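Local coordinates for tryptophanyl-tRNA synthetase (Cryptosporidium parvum Iowa II, PDB 3HV0), which probably charges tRNA(Trp) with L-tryptophan at the expense of ATP, as a class I aminoacyl-tRNA synthetase of which this fragment is the C-terminal synthetase portion, at residues Gln45-His48 against His49-Arg53; Gln113-Asp116 against Asp117-Ile121; Ser274-Phe277 against Val278-Glu282; Glu367-Asn370 against Asp371-Ala375. All coordinates share one frame; numbering follows the deposited sequence.

Contact 1 (Gln45-His48 against His49-Arg53); sequences QKAH and HFFRR
His48 lays one face of its imidazole against the His49 ring and turns an edge to the face of Phe50 while serving as N-cap of the short, weakly bonded helix 49-52, so one side chain both starts the helix and joins both rings in an aromatic cluster. Its CB lies 3.3 Å from His49 N. With CG anti to the backbone N (chi1 -163°), the ring swings over the first turn, where ND1 accepts a hydrogen bond from Phe50 N at 3.2 Å. That bond is nearly straight (171°), although the donor is tilted from the ring plane. CE1, the next atom outward, sits over the centre of the Phe50 ring, 3.4 Å from Phe50 CD2, which makes this an edge-to-face pair. The same carbon also lies above the rim of the His49 ring; there the His48 and His49 rings form an offset stack, their planes 17° apart. At the far end, His48 NE2 reaches His49 CE1 at 4.1 Å.

One residue before the cap, Ala47 CB touches Phe51 CD2, and Phe51 goes on to meet Phe98 of helix 93-106 edge-to-face. Arg52 turns its guanidinium toward Ala47 O, but its firm polar partner is Asp327, in a salt bridge; Arg53 binds the same carboxylate. The backbone closes the turn with Phe51 N donating to His48 O at 3.0 Å.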
loop_
_atom_site.group_PDB
_atom_site.type_symbol
_atom_site.label_atom_id
_atom_site.label_comp_id
_atom_site.label_asym_id
_atom_site.label_seq_id
_atom_site.Cartn_x
_atom_site.Cartn_y
_atom_site.Cartn_z
ATOM N N GLN A 45 -17.623 -37.292 -2.474
ATOM C CA GLN A 45 -18.733 -36.610 -1.842
ATOM C C GLN A 45 -19.725 -36.190 -2.907
ATOM O O GLN A 45 -19.350 -35.840 -4.016
ATOM C CB GLN A 45 -18.251 -35.452 -0.994
ATOM C CG GLN A 45 -17.797 -35.848 0.420
ATOM C CD GLN A 45 -17.201 -34.657 1.195
ATOM O OE1 GLN A 45 -17.648 -33.504 1.052
ATOM N NE2 GLN A 45 -16.184 -34.933 2.011
ATOM N N LYS A 46 -21.004 -36.326 -2.569
ATOM C CA LYS A 46 -22.106 -35.829 -3.392
ATOM C C LYS A 46 -22.001 -34.296 -3.419
ATOM O O LYS A 46 -21.436 -33.692 -2.507
ATOM C CB LYS A 46 -23.458 -36.340 -2.846
ATOM C CG LYS A 46 -24.568 -35.293 -2.737
ATOM C CD LYS A 46 -25.857 -35.901 -2.188
ATOM C CE LYS A 46 -26.645 -36.635 -3.264
ATOM N NZ LYS A 46 -27.260 -35.702 -4.260
ATOM N N ALA A 47 -22.512 -33.683 -4.480
ATOM C CA ALA A 47 -22.245 -32.264 -4.747
ATOM C C ALA A 47 -23.065 -31.388 -3.830
ATOM O O ALA A 47 -24.223 -31.679 -3.532
ATOM C CB ALA A 47 -22.537 -31.913 -6.200
ATOM N N HIS A 48 -22.453 -30.302 -3.390
ATOM C CA HIS A 48 -23.163 -29.328 -2.602
ATOM C C HIS A 48 -24.321 -28.799 -3.422
ATOM O O HIS A 48 -24.187 -28.597 -4.629
ATOM C CB HIS A 48 -22.248 -28.190 -2.215
ATOM C CG HIS A 48 -22.768 -27.356 -1.096
ATOM N ND1 HIS A 48 -23.576 -26.260 -1.299
ATOM C CD2 HIS A 48 -22.586 -27.449 0.240
ATOM C CE1 HIS A 48 -23.856 -25.699 -0.135
ATOM N NE2 HIS A 48 -23.273 -26.406 0.816
ATOM N N HIS A 49 -25.460 -28.587 -2.772
ATOM C CA HIS A 49 -26.653 -28.136 -3.476
ATOM C C HIS A 49 -26.537 -26.748 -4.153
ATOM O O HIS A 49 -27.267 -26.497 -5.102
ATOM C CB HIS A 49 -27.910 -28.238 -2.583
ATOM C CG HIS A 49 -27.852 -27.406 -1.339
ATOM N ND1 HIS A 49 -27.228 -27.833 -0.187
ATOM C CD2 HIS A 49 -28.344 -26.175 -1.069
ATOM C CE1 HIS A 49 -27.337 -26.899 0.740
ATOM N NE2 HIS A 49 -28.014 -25.886 0.230
ATOM N N PHE A 50 -25.620 -25.867 -3.743
ATOM C CA PHE A 50 -25.456 -24.614 -4.510
ATOM C C PHE A 50 -25.082 -24.865 -5.977
ATOM O O PHE A 50 -25.164 -23.959 -6.817
ATOM C CB PHE A 50 -24.425 -23.652 -3.892
ATOM C CG PHE A 50 -24.795 -23.147 -2.522
ATOM C CD1 PHE A 50 -26.113 -23.151 -2.070
ATOM C CD2 PHE A 50 -23.822 -22.673 -1.673
ATOM C CE1 PHE A 50 -26.421 -22.707 -0.809
ATOM C CE2 PHE A 50 -24.146 -22.215 -0.419
ATOM C CZ PHE A 50 -25.441 -22.238 0.013
ATOM N N PHE A 51 -24.647 -26.077 -6.280
ATOM C CA PHE A 51 -24.365 -26.437 -7.645
ATOM C C PHE A 51 -25.680 -26.739 -8.342
ATOM O O PHE A 51 -26.037 -26.060 -9.308
ATOM C CB PHE A 51 -23.467 -27.661 -7.702
ATOM C CG PHE A 51 -21.990 -27.376 -7.482
ATOM C CD1 PHE A 51 -21.258 -26.661 -8.419
ATOM C CD2 PHE A 51 -21.320 -27.906 -6.382
ATOM C CE1 PHE A 51 -19.919 -26.466 -8.254
ATOM C CE2 PHE A 51 -19.976 -27.708 -6.219
ATOM C CZ PHE A 51 -19.278 -26.992 -7.153
ATOM N N ARG A 52 -26.404 -27.735 -7.823
ATOM C CA ARG A 52 -27.694 -28.172 -8.380
ATOM C C ARG A 52 -28.676 -27.021 -8.601
ATOM O O ARG A 52 -29.371 -26.982 -9.608
ATOM C CB ARG A 52 -28.371 -29.220 -7.473
ATOM C CG ARG A 52 -27.442 -30.337 -6.978
ATOM C CD ARG A 52 -28.216 -31.584 -6.515
ATOM N NE ARG A 52 -29.111 -31.310 -5.384
ATOM C CZ ARG A 52 -28.769 -31.317 -4.088
ATOM N NH1 ARG A 52 -27.519 -31.573 -3.689
ATOM N NH2 ARG A 52 -29.702 -31.061 -3.168
ATOM N N ARG A 53 -28.730 -26.087 -7.663
ATOM C CA ARG A 53 -29.721 -25.016 -7.707
ATOM C C ARG A 53 -29.221 -23.808 -8.518
ATOM O O ARG A 53 -29.912 -22.799 -8.607
ATOM C CB ARG A 53 -30.086 -24.562 -6.281
ATOM C CG ARG A 53 -30.330 -25.666 -5.246
ATOM C CD ARG A 53 -31.739 -26.154 -5.255
ATOM N NE ARG A 53 -31.962 -27.311 -4.373
ATOM C CZ ARG A 53 -32.176 -27.246 -3.058
ATOM N NH1 ARG A 53 -32.176 -26.067 -2.413
ATOM N NH2 ARG A 53 -32.383 -28.369 -2.382
#

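Contact 2 (Gln113-Asp116 against Asp117-Ile121). With TRP (tryptophan), chain C.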
loop_
_atom_site.group_PDB
_atom_site.type_symbol
_atom_site.label_atom_id
_atom_site.label_comp_id
_atom_site.label_asym_id
_atom_site.label_seq_id
_atom_site.Cartn_x
_atom_site.Cartn_y
_atom_site.Cartn_z
ATOM N N GLN A 113 -9.428 -12.794 3.391
ATOM C CA GLN A 113 -9.007 -11.399 3.535
ATOM C C GLN A 113 -10.122 -10.491 4.078
ATOM O O GLN A 113 -11.194 -10.363 3.468
ATOM C CB GLN A 113 -8.539 -10.853 2.179
ATOM C CG GLN A 113 -8.166 -9.370 2.192
ATOM C CD GLN A 113 -7.795 -8.826 0.803
ATOM O OE1 GLN A 113 -8.557 -8.967 -0.145
ATOM N NE2 GLN A 113 -6.624 -8.209 0.691
ATOM N N LEU A 114 -9.896 -9.885 5.232
ATOM C CA LEU A 114 -10.844 -8.915 5.720
ATOM C C LEU A 114 -10.365 -7.527 5.291
ATOM O O LEU A 114 -9.324 -7.070 5.718
ATOM C CB LEU A 114 -11.018 -9.065 7.219
ATOM C CG LEU A 114 -11.908 -10.298 7.446
ATOM C CD1 LEU A 114 -11.295 -11.321 8.398
ATOM C CD2 LEU A 114 -13.294 -9.843 7.862
ATOM N N THR A 115 -11.123 -6.881 4.418
ATOM C CA THR A 115 -10.664 -5.671 3.765
ATOM C C THR A 115 -10.986 -4.407 4.550
ATOM O O THR A 115 -11.705 -3.533 4.056
ATOM C CB THR A 115 -11.217 -5.554 2.308
ATOM O OG1 THR A 115 -12.632 -5.308 2.301
ATOM C CG2 THR A 115 -10.946 -6.808 1.566
ATOM N N ASP A 116 -10.417 -4.261 5.744
ATOM C CA ASP A 116 -10.684 -3.028 6.532
ATOM C C ASP A 116 -10.194 -1.740 5.844
ATOM O O ASP A 116 -10.755 -0.688 6.075
ATOM C CB ASP A 116 -10.154 -3.107 7.965
ATOM C CG ASP A 116 -8.822 -3.796 8.054
ATOM O OD1 ASP A 116 -7.840 -3.347 7.464
ATOM O OD2 ASP A 116 -8.716 -4.821 8.707
ATOM N N ASP A 117 -9.152 -1.837 5.020
ATOM C CA ASP A 117 -8.700 -0.742 4.172
ATOM C C ASP A 117 -9.731 -0.297 3.127
ATOM O O ASP A 117 -9.982 0.897 2.989
ATOM C CB ASP A 117 -7.364 -1.093 3.495
ATOM C CG ASP A 117 -7.373 -2.463 2.809
ATOM O OD1 ASP A 117 -8.431 -3.114 2.796
ATOM O OD2 ASP A 117 -6.319 -2.880 2.287
ATOM N N GLU A 118 -10.337 -1.250 2.421
ATOM C CA GLU A 118 -11.284 -0.957 1.329
ATOM C C GLU A 118 -12.469 -0.104 1.777
ATOM O O GLU A 118 -12.837 0.852 1.121
ATOM C CB GLU A 118 -11.797 -2.283 0.712
ATOM C CG GLU A 118 -12.955 -2.153 -0.297
ATOM C CD GLU A 118 -13.554 -3.512 -0.735
ATOM O OE1 GLU A 118 -13.269 -4.565 -0.076
ATOM O OE2 GLU A 118 -14.330 -3.520 -1.738
ATOM N N LYS A 119 -13.072 -0.482 2.893
ATOM C CA LYS A 119 -14.383 0.040 3.315
ATOM C C LYS A 119 -14.214 1.367 3.987
ATOM O O LYS A 119 -15.063 2.245 3.865
ATOM C CB LYS A 119 -15.094 -0.961 4.237
ATOM C CG LYS A 119 -15.378 -2.322 3.559
ATOM C CD LYS A 119 -16.257 -2.084 2.315
ATOM C CE LYS A 119 -16.713 -3.367 1.646
ATOM N NZ LYS A 119 -17.765 -3.076 0.610
ATOM N N PHE A 120 -13.094 1.543 4.670
ATOM C CA PHE A 120 -12.697 2.877 5.042
ATOM C C PHE A 120 -12.503 3.753 3.796
ATOM O O PHE A 120 -12.821 4.941 3.823
ATOM C CB PHE A 120 -11.425 2.838 5.854
ATOM C CG PHE A 120 -10.783 4.186 6.031
ATOM C CD1 PHE A 120 -11.344 5.112 6.872
ATOM C CD2 PHE A 120 -9.626 4.511 5.368
ATOM C CE1 PHE A 120 -10.768 6.351 7.053
ATOM C CE2 PHE A 120 -9.036 5.756 5.549
ATOM C CZ PHE A 120 -9.610 6.680 6.384
ATOM N N ILE A 121 -11.982 3.176 2.707
ATOM C CA ILE A 121 -11.697 3.960 1.509
ATOM C C ILE A 121 -12.957 4.353 0.736
ATOM O O ILE A 121 -13.102 5.513 0.337
ATOM C CB ILE A 121 -10.678 3.275 0.563
ATOM C CG1 ILE A 121 -9.257 3.451 1.106
ATOM C CG2 ILE A 121 -10.730 3.921 -0.839
ATOM C CD1 ILE A 121 -8.797 4.907 1.110
HETATM N N TRP C . -14.171 -6.519 -1.351
HETATM C CA TRP C . -14.988 -7.732 -1.053
HETATM C C TRP C . -16.357 -7.320 -0.532
HETATM O O TRP C . -16.529 -6.181 -0.059
HETATM C CB TRP C . -14.290 -8.678 -0.055
HETATM C CG TRP C . -13.289 -9.610 -0.695
HETATM C CD1 TRP C . -11.919 -9.513 -0.645
HETATM C CD2 TRP C . -13.570 -10.789 -1.466
HETATM N NE1 TRP C . -11.345 -10.550 -1.330
HETATM C CE2 TRP C . -12.333 -11.339 -1.856
HETATM C CE3 TRP C . -14.741 -11.429 -1.861
HETATM C CZ2 TRP C . -12.237 -12.498 -2.621
HETATM C CZ3 TRP C . -14.643 -12.577 -2.625
HETATM C CH2 TRP C . -13.395 -13.095 -3.007
HETATM O OXT TRP C . -17.299 -8.132 -0.600
#
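Thr115 and Glu118 slant across each other, and the point where they meet is a single carboxylate oxygen. Thr115 OG1 donates to Glu118 OE1 at 2.6 Å, reaching it on the anti side and 18° out of the carboxylate plane. The glutamate gets there as an extended chain: CG is anti to the backbone N (chi1 171°), and the carboxylate is carried back toward the threonine. OE1 has a second donor, the amino group of the bound tryptophan, whose N lies only 2.5 Å away. Thr115 thus helps position the oxygen that receives the amino group, and also touches the ligand directly: its methyl CG2 approaches tryptophan CD1 at 3.6 Å.

These residues occupy the switch from strand 110-114 to helix 116-122 in the Rossmann-type catalytic domain of class I synthetases. Thr115 stands at the N-cap but makes no capping bond with its side chain; its backbone forms an inverse gamma turn closed by a weak bond from Asp116 N to Leu114 O.

Two more side chains border the ligand. Lys119, bent at chi2 (-59°), brings CE and NZ to 3.3 and 3.4 Å from the tryptophan O. Gln113 comes from the strand instead, with OE1 3.4 Å from the indole NE1 and hydrogen-bonded to Tyr78 OH, whose hydroxyl also binds the ligand. On the helix, Asp117 OD1 takes a weak bond from Glu118 N and a hydrogen bond from Asn157 ND2, while Asp117 OD2 is hydrogen-bonded to Tyr165 OH of the second subunit.

Contact 3 (Ser274-Phe277 against Val278-Glu282)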
loop_
_atom_site.group_PDB
_atom_site.type_symbol
_atom_site.label_atom_id
_atom_site.label_comp_id
_atom_site.label_asym_id
_atom_site.label_seq_id
_atom_site.Cartn_x
_atom_site.Cartn_y
_atom_site.Cartn_z
ATOM N N SER A 274 -31.856 -2.291 6.659
ATOM C CA SER A 274 -31.867 -3.517 7.458
ATOM C C SER A 274 -32.204 -4.773 6.652
ATOM O O SER A 274 -33.307 -4.904 6.108
ATOM C CB SER A 274 -32.872 -3.384 8.602
ATOM O OG SER A 274 -32.523 -2.327 9.470
ATOM N N SER A 275 -31.237 -5.685 6.586
ATOM C CA SER A 275 -31.471 -7.056 6.135
ATOM C C SER A 275 -31.073 -8.026 7.254
ATOM O O SER A 275 -30.609 -7.609 8.322
ATOM C CB SER A 275 -30.660 -7.344 4.877
ATOM O OG SER A 275 -29.274 -7.186 5.142
ATOM N N ILE A 276 -31.234 -9.318 6.992
ATOM C CA ILE A 276 -31.121 -10.357 8.026
ATOM C C ILE A 276 -29.649 -10.602 8.468
ATOM O O ILE A 276 -28.819 -11.078 7.678
ATOM C CB ILE A 276 -31.768 -11.678 7.505
ATOM C CG1 ILE A 276 -32.776 -12.241 8.472
ATOM C CG2 ILE A 276 -30.752 -12.737 7.294
ATOM C CD1 ILE A 276 -33.978 -11.326 8.664
ATOM N N PHE A 277 -29.314 -10.259 9.711
ATOM C CA PHE A 277 -27.968 -10.524 10.222
ATOM C C PHE A 277 -27.903 -11.854 10.982
ATOM O O PHE A 277 -28.893 -12.309 11.546
ATOM C CB PHE A 277 -27.487 -9.391 11.123
ATOM C CG PHE A 277 -27.396 -8.056 10.437
ATOM C CD1 PHE A 277 -26.221 -7.656 9.808
ATOM C CD2 PHE A 277 -28.470 -7.180 10.453
ATOM C CE1 PHE A 277 -26.128 -6.400 9.195
ATOM C CE2 PHE A 277 -28.387 -5.930 9.839
ATOM C CZ PHE A 277 -27.217 -5.544 9.204
ATOM N N VAL A 278 -26.724 -12.473 11.009
ATOM C CA VAL A 278 -26.568 -13.758 11.711
ATOM C C VAL A 278 -26.744 -13.657 13.222
ATOM O O VAL A 278 -26.970 -14.675 13.867
ATOM C CB VAL A 278 -25.205 -14.433 11.424
ATOM C CG1 VAL A 278 -25.077 -14.775 9.950
ATOM C CG2 VAL A 278 -24.072 -13.552 11.882
ATOM N N ASN A 279 -26.631 -12.450 13.785
ATOM C CA ASN A 279 -26.884 -12.233 15.215
ATOM C C ASN A 279 -28.276 -11.662 15.529
ATOM O O ASN A 279 -28.507 -11.168 16.634
ATOM C CB ASN A 279 -25.810 -11.332 15.818
ATOM C CG ASN A 279 -25.906 -9.897 15.342
ATOM O OD1 ASN A 279 -26.428 -9.614 14.266
ATOM N ND2 ASN A 279 -25.385 -8.982 16.142
ATOM N N ASP A 280 -29.196 -11.728 14.567
ATOM C CA ASP A 280 -30.579 -11.305 14.798
ATOM C C ASP A 280 -31.331 -12.352 15.616
ATOM O O ASP A 280 -31.193 -13.559 15.385
ATOM C CB ASP A 280 -31.331 -11.068 13.475
ATOM C CG ASP A 280 -31.207 -9.642 12.960
ATOM O OD1 ASP A 280 -30.790 -8.744 13.716
ATOM O OD2 ASP A 280 -31.558 -9.415 11.783
ATOM N N ASN A 281 -32.129 -11.876 16.569
ATOM C CA ASN A 281 -33.017 -12.748 17.333
ATOM C C ASN A 281 -34.259 -13.090 16.510
ATOM O O ASN A 281 -34.489 -12.498 15.463
ATOM C CB ASN A 281 -33.383 -12.124 18.697
ATOM C CG ASN A 281 -34.124 -10.801 18.571
ATOM O OD1 ASN A 281 -34.813 -10.546 17.584
ATOM N ND2 ASN A 281 -34.002 -9.958 19.590
ATOM N N GLU A 282 -35.053 -14.033 17.007
ATOM C CA GLU A 282 -36.279 -14.487 16.332
ATOM C C GLU A 282 -37.223 -13.337 15.963
ATOM O O GLU A 282 -37.785 -13.313 14.875
ATOM C CB GLU A 282 -37.033 -15.500 17.212
ATOM C CG GLU A 282 -37.911 -16.476 16.430
ATOM C CD GLU A 282 -38.464 -17.617 17.286
ATOM O OE1 GLU A 282 -38.189 -17.652 18.507
ATOM O OE2 GLU A 282 -39.172 -18.486 16.731
#
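Ser275 offers its carbonyl to the same neighbourhood as the Asp280 carboxylate: Ser275 O and Asp280 OD2 are 4.0 Å apart, and Lys288 NZ joins them, hydrogen-bonded to the first and salt-bridged to the second. Ile276 follows, its CA 3.9 Å from Asp280 OD2.

Phe277 carries most of the contact and opens a type I beta turn that ends at Asp280. Two bonds run between these residues in opposite directions. Asp280 N donates to Phe277 O at 3.1 Å and closes the turn; Phe277 N donates to Asp280 OD2 at 3.2 Å, in a nearly straight bond. The second donor arrives from above the carboxylate, 66° out of its plane. OD2 therefore has both a backbone N-H and a lysine as partners, which would probably favour the charged form of this buried acid. The Phe277 ring, with CG beside its backbone N (chi1 -61°), presents an edge to the carboxylate, CD2 lying 4.0 Å from Asp280 OD2 with the two planes 88° apart. On the turn itself Asn279 OD1 leans back to 3.3 Å from Phe277 CB.

The turn follows the unmodelled residues 260-272, which contain KMSAS, this protein's form of the class I KMSKS signature. It also runs beside the other signature, HVGH: Ile276 and Val278 make backbone hydrogen bonds with Val90 and Leu88, and Phe277 meets the His89 ring. Beyond it Asn281 caps helix 282-292 through Ser284 N, and Ile276 and Val278 rest on helix 344-367.

Contact 4 (Glu367-Asn370 against Asp371-Ala375)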
loop_
_atom_site.group_PDB
_atom_site.type_symbol
_atom_site.label_atom_id
_atom_site.label_comp_id
_atom_site.label_asym_id
_atom_site.label_seq_id
_atom_site.Cartn_x
_atom_site.Cartn_y
_atom_site.Cartn_z
ATOM N N GLU A 367 -20.354 -18.303 20.014
ATOM C CA GLU A 367 -20.039 -18.182 21.446
ATOM C C GLU A 367 -18.757 -18.924 21.814
ATOM O O GLU A 367 -18.149 -18.609 22.825
ATOM C CB GLU A 367 -21.154 -18.699 22.359
ATOM C CG GLU A 367 -22.551 -18.211 22.069
ATOM C CD GLU A 367 -23.567 -18.663 23.109
ATOM O OE1 GLU A 367 -23.470 -18.234 24.272
ATOM O OE2 GLU A 367 -24.478 -19.447 22.766
ATOM N N ALA A 368 -18.364 -19.907 21.002
ATOM C CA ALA A 368 -17.151 -20.695 21.246
ATOM C C ALA A 368 -15.904 -20.060 20.656
ATOM O O ALA A 368 -14.870 -20.706 20.569
ATOM C CB ALA A 368 -17.315 -22.095 20.686
ATOM N N ILE A 369 -15.989 -18.800 20.258
ATOM C CA ILE A 369 -14.883 -18.139 19.596
ATOM C C ILE A 369 -14.331 -17.026 20.480
ATOM O O ILE A 369 -14.972 -16.000 20.671
ATOM C CB ILE A 369 -15.327 -17.572 18.229
ATOM C CG1 ILE A 369 -16.064 -18.660 17.451
ATOM C CG2 ILE A 369 -14.137 -17.024 17.449
ATOM C CD1 ILE A 369 -16.186 -18.390 15.995
ATOM N N ASN A 370 -13.127 -17.246 20.999
ATOM C CA ASN A 370 -12.405 -16.277 21.829
ATOM C C ASN A 370 -11.117 -15.836 21.115
ATOM O O ASN A 370 -10.806 -16.343 20.038
ATOM C CB ASN A 370 -12.102 -16.890 23.204
ATOM C CG ASN A 370 -11.393 -18.228 23.102
ATOM O OD1 ASN A 370 -10.579 -18.439 22.210
ATOM N ND2 ASN A 370 -11.712 -19.142 24.005
ATOM N N ASP A 371 -10.374 -14.904 21.712
ATOM C CA ASP A 371 -9.116 -14.415 21.124
ATOM C C ASP A 371 -8.084 -15.514 20.906
ATOM O O ASP A 371 -7.244 -15.407 20.033
ATOM C CB ASP A 371 -8.493 -13.318 21.987
ATOM C CG ASP A 371 -9.274 -12.034 21.944
ATOM O OD1 ASP A 371 -10.016 -11.838 20.964
ATOM O OD2 ASP A 371 -9.146 -11.220 22.886
ATOM N N ASP A 372 -8.157 -16.579 21.689
ATOM C CA ASP A 372 -7.241 -17.686 21.514
ATOM C C ASP A 372 -7.551 -18.482 20.259
ATOM O O ASP A 372 -6.639 -19.007 19.613
ATOM C CB ASP A 372 -7.275 -18.622 22.709
ATOM C CG ASP A 372 -6.052 -19.483 22.782
ATOM O OD1 ASP A 372 -4.938 -18.899 22.726
ATOM O OD2 ASP A 372 -6.199 -20.726 22.896
ATOM N N VAL A 373 -8.836 -18.600 19.942
ATOM C CA VAL A 373 -9.255 -19.290 18.739
ATOM C C VAL A 373 -8.905 -18.437 17.545
ATOM O O VAL A 373 -8.347 -18.924 16.566
ATOM C CB VAL A 373 -10.753 -19.594 18.757
ATOM C CG1 VAL A 373 -11.203 -20.052 17.393
ATOM C CG2 VAL A 373 -11.055 -20.657 19.814
ATOM N N ILE A 374 -9.209 -17.149 17.643
ATOM C CA ILE A 374 -8.867 -16.202 16.584
ATOM C C ILE A 374 -7.395 -16.318 16.244
ATOM O O ILE A 374 -7.053 -16.490 15.085
ATOM C CB ILE A 374 -9.202 -14.766 16.977
ATOM C CG1 ILE A 374 -10.723 -14.576 16.948
ATOM C CG2 ILE A 374 -8.531 -13.779 16.028
ATOM C CD1 ILE A 374 -11.208 -13.293 17.570
ATOM N N ALA A 375 -6.548 -16.269 17.273
ATOM C CA ALA A 375 -5.083 -16.392 17.160
ATOM C C ALA A 375 -4.633 -17.561 16.311
ATOM O O ALA A 375 -3.702 -17.421 15.532
ATOM C CB ALA A 375 -4.447 -16.475 18.544
#
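Asn370 holds the first turn of helix 371-378 with two oxygens, one from its side chain and one from its backbone. OD1 accepts from Val373 N at 2.9 Å, the donor lying nearly along the C=O axis of the amide (C=O...N angle 172°). The backbone O takes Ile374 N at 3.0 Å in an almost straight bond, and a weak second bond from Val373 N, whose hydrogen is thus shared between the two oxygens. What lets OD1 turn back over the helix end is the first torsion of Asn370: at 53° it sets CG between the backbone N and the carbonyl carbon. The amide oxygen is flanked by carbon as well, with Val373 CG2 and Asp372 CB each 3.3 Å from Asn370 OD1.

By position this is a classical N-cap, and a hydrophobic staple accompanies it: Ile369, just before the cap, touches Ile374, four residues after it, through Ile369 CG2 and Ile374 CG1 at 4.2 Å. The same methyl also meets Val373 CG1, so a single branch of Ile369 bridges two successive residues of the first turn. The capped end carries acids too; Asp371 and Asp372 are its first two residues, where carboxylates would be expected to interact favourably with the helix dipole.

Further out, the two isoleucines of the staple are pressed against helix 128-143. Ile369 touches Lys140 and Ile143, while Ile374 lies on Tyr136 and Met139, one helical turn earlier on that helix.

How the contacts relate
Contact 2 is the buried one, set in the catalytic domain with tryptophan in its pocket and the second subunit against its helix; contacts 1 and 3 are partly buried, and contact 4 has the largest share of exposed residues. Helix starts recur with different chemistry: an imidazole nitrogen caps in contact 1 and an amide oxygen in contact 4, whereas the threonine hydroxyl of contact 2 serves the ligand-binding carboxylate instead. Contact 3 is a turn tied by an aspartate. Contacts 2 and 4 both lean on helix 128-143, each touching Met139, though their nearest atoms stay about 8 Å apart. Helix 344-367 lies against contact 3 and leads into contact 4.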